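Side-chain contact in exodeoxyribonuclease III (Archaeoglobus fulgidus, PDB 2VOA), which cleaves DNA at abasic sites as an AP endonuclease of the ExoIII family, probably with the help of magnesium or manganese ions: residues P21-N26 and A46-I51. The protein carries 1 engineered substitution. Residues are numbered along the deposited sequence; the frame is centred on the assembly and turned at random. Where two conformers were deposited one is given.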
loop_
_atom_site.group_PDB
_atom_site.type_symbol
_atom_site.label_atom_id
_atom_site.label_comp_id
_atom_site.label_asym_id
_atom_site.label_seq_id
_atom_site.Cartn_x
_atom_site.Cartn_y
_atom_site.Cartn_z
ATOM N N PRO A 21 -1.127 -14.786 -9.404
ATOM C CA PRO A 21 -1.430 -16.099 -8.780
ATOM C C PRO A 21 -2.787 -16.691 -9.229
ATOM O O PRO A 21 -2.930 -17.928 -9.359
ATOM C CB PRO A 21 -1.469 -15.767 -7.285
ATOM C CG PRO A 21 -0.562 -14.567 -7.149
ATOM C CD PRO A 21 -0.855 -13.753 -8.380
ATOM N N TRP A 22 -3.771 -15.825 -9.467
ATOM C CA TRP A 22 -5.080 -16.308 -9.887
ATOM C C TRP A 22 -4.964 -16.986 -11.270
ATOM O O TRP A 22 -5.539 -18.051 -11.483
ATOM C CB TRP A 22 -6.121 -15.178 -9.868
ATOM C CG TRP A 22 -7.523 -15.674 -10.086
ATOM C CD1 TRP A 22 -8.415 -16.079 -9.123
ATOM C CD2 TRP A 22 -8.173 -15.851 -11.338
ATOM N NE1 TRP A 22 -9.589 -16.503 -9.712
ATOM C CE2 TRP A 22 -9.479 -16.349 -11.070
ATOM C CE3 TRP A 22 -7.796 -15.613 -12.669
ATOM C CZ2 TRP A 22 -10.406 -16.625 -12.096
ATOM C CZ3 TRP A 22 -8.725 -15.884 -13.693
ATOM C CH2 TRP A 22 -10.004 -16.404 -13.392
ATOM N N LEU A 23 -4.200 -16.381 -12.187
ATOM C CA LEU A 23 -3.961 -16.983 -13.515
ATOM C C LEU A 23 -3.198 -18.307 -13.400
ATOM O O LEU A 23 -3.508 -19.284 -14.086
ATOM C CB LEU A 23 -3.217 -16.020 -14.454
ATOM C CG LEU A 23 -4.049 -14.872 -15.038
ATOM C CD1 LEU A 23 -3.156 -13.838 -15.676
ATOM C CD2 LEU A 23 -5.074 -15.389 -16.042
ATOM N N LYS A 24 -2.202 -18.348 -12.525
ATOM C CA LYS A 24 -1.456 -19.587 -12.307
ATOM C C LYS A 24 -2.356 -20.724 -11.808
ATOM O O LYS A 24 -2.194 -21.870 -12.219
ATOM C CB LYS A 24 -0.278 -19.337 -11.360
ATOM C CG LYS A 24 0.971 -18.872 -12.097
ATOM C CD LYS A 24 2.246 -19.302 -11.371
ATOM C CE LYS A 24 3.362 -19.722 -12.360
ATOM N NZ LYS A 24 4.758 -19.450 -11.849
ATOM N N GLU A 25 -3.321 -20.395 -10.950
ATOM C CA GLU A 25 -4.189 -21.394 -10.317
ATOM C C GLU A 25 -5.274 -21.864 -11.271
ATOM O O GLU A 25 -5.508 -23.071 -11.403
ATOM C CB GLU A 25 -4.824 -20.832 -9.038
ATOM C CG GLU A 25 -5.910 -21.711 -8.368
ATOM C CD GLU A 25 -5.404 -23.063 -7.827
ATOM O OE1 GLU A 25 -4.220 -23.185 -7.459
ATOM O OE2 GLU A 25 -6.215 -24.016 -7.744
ATOM N N ASN A 26 -5.903 -20.900 -11.937
ATOM C CA ASN A 26 -7.123 -21.129 -12.707
ATOM C C ASN A 26 -6.881 -21.387 -14.190
ATOM O O ASN A 26 -7.717 -22.001 -14.873
ATOM C CB ASN A 26 -8.085 -19.957 -12.487
ATOM C CG ASN A 26 -8.670 -19.966 -11.080
ATOM O OD1 ASN A 26 -9.656 -20.680 -10.813
ATOM N ND2 ASN A 26 -8.046 -19.212 -10.165
ATOM N N ALA A 46 5.327 -7.656 -18.584
ATOM C CA ALA A 46 6.334 -8.666 -18.247
ATOM C C ALA A 46 5.800 -9.651 -17.209
ATOM O O ALA A 46 6.076 -10.846 -17.291
ATOM C CB ALA A 46 7.610 -7.997 -17.758
ATOM N N ASP A 47 4.991 -9.151 -16.269
ATOM C CA ASP A 47 4.425 -9.982 -15.202
ATOM C C ASP A 47 3.532 -11.087 -15.781
ATOM O O ASP A 47 3.431 -12.174 -15.211
ATOM C CB ASP A 47 3.611 -9.130 -14.217
ATOM C CG ASP A 47 4.459 -8.148 -13.455
ATOM O OD1 ASP A 47 4.670 -8.377 -12.243
ATOM O OD2 ASP A 47 4.926 -7.153 -14.059
ATOM N N PHE A 48 2.885 -10.792 -16.906
ATOM C CA PHE A 48 2.039 -11.776 -17.600
ATOM C C PHE A 48 2.878 -12.732 -18.433
ATOM O O PHE A 48 2.643 -13.936 -18.420
ATOM C CB PHE A 48 1.034 -11.065 -18.480
ATOM C CG PHE A 48 -0.038 -10.366 -17.706
ATOM C CD1 PHE A 48 0.158 -9.060 -17.238
ATOM C CD2 PHE A 48 -1.239 -11.011 -17.446
ATOM C CE1 PHE A 48 -0.862 -8.404 -16.516
ATOM C CE2 PHE A 48 -2.253 -10.377 -16.717
ATOM C CZ PHE A 48 -2.060 -9.067 -16.252
ATOM N N HIS A 49 3.841 -12.186 -19.171
ATOM C CA HIS A 49 4.747 -13.018 -19.976
ATOM C C HIS A 49 5.425 -14.088 -19.120
ATOM O O HIS A 49 5.573 -15.240 -19.543
ATOM C CB HIS A 49 5.859 -12.194 -20.614
ATOM C CG HIS A 49 5.400 -11.234 -21.659
ATOM N ND1 HIS A 49 4.109 -11.187 -22.133
ATOM C CD2 HIS A 49 6.095 -10.306 -22.361
ATOM C CE1 HIS A 49 4.016 -10.237 -23.048
ATOM N NE2 HIS A 49 5.207 -9.690 -23.206
ATOM N N ARG A 50 5.857 -13.695 -17.924
ATOM C CA ARG A 50 6.627 -14.597 -17.058
ATOM C C ARG A 50 5.834 -15.836 -16.590
ATOM O O ARG A 50 6.412 -16.851 -16.211
ATOM C CB ARG A 50 7.274 -13.824 -15.899
ATOM C CG ARG A 50 8.304 -12.783 -16.392
ATOM C CD ARG A 50 8.863 -11.947 -15.237
ATOM N NE ARG A 50 7.863 -11.651 -14.209
ATOM C CZ ARG A 50 7.909 -10.609 -13.383
ATOM N NH1 ARG A 50 8.905 -9.731 -13.458
ATOM N NH2 ARG A 50 6.957 -10.448 -12.476
ATOM N N ILE A 51 4.506 -15.756 -16.642
ATOM C CA ILE A 51 3.664 -16.914 -16.341
ATOM C C ILE A 51 2.990 -17.474 -17.608
ATOM O O ILE A 51 2.041 -18.260 -17.518
ATOM C CB ILE A 51 2.639 -16.620 -15.201
ATOM C CG1 ILE A 51 1.689 -15.463 -15.566
ATOM C CG2 ILE A 51 3.381 -16.319 -13.898
ATOM C CD1 ILE A 51 0.342 -15.580 -14.911
#
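Ile51 sets its CG1 between its own backbone N and carbonyl carbon (chi1 60°), and the extended second torsion (chi2 151°) carries CD1 on to Leu23 CB, while CG2 is left to face Lys24. Leu23 answers with CG anti to its carbonyl carbon (chi1 -75°), and from there its extended outer torsion lets CD1 reach the ring of Phe48. The evidence for an apolar contact is direct: Ile51 CD1 lies 3.6 Å from Leu23 CB, and Leu23 CD1 lies 3.7 Å from Phe48 CE2. The methyl meets the phenyl ring obliquely, near its CD2-CE2 side, and the two side chains run at about a right angle to each other. Solvent-exposed Lys24 contributes mainly carbon rather than charge. Bent at chi3 and chi4, its chain crosses Ile51 at a slant, with Lys24 CG 3.9 Å and Lys24 CE 3.7 Å from Ile51 CG2, so that this one methyl is met along the chain from CG to NZ, most closely by CE.

In the two-sheet fold of the DNase I-like family, the contact joins the C-terminal half of helix 16-26 to the short helix 45-49 and the residues leading on to Ile51. The closest pair of CA atoms, Lys24 CA and Ile51 CA, is still 7.0 Å apart, which places side chains rather than backbones at the interface. Without the outer carbons of Ile51, as with an alanine here, Leu23 CB would probably lose its apolar neighbour and the Lys24 chain the methyl it crosses. Strand 30-34 adds to the packing, where Leu31 touches Leu23 and Met33 touches Phe48; Ile20, one turn before Lys24 on helix 16-26, packs on both Phe48 and Ile51.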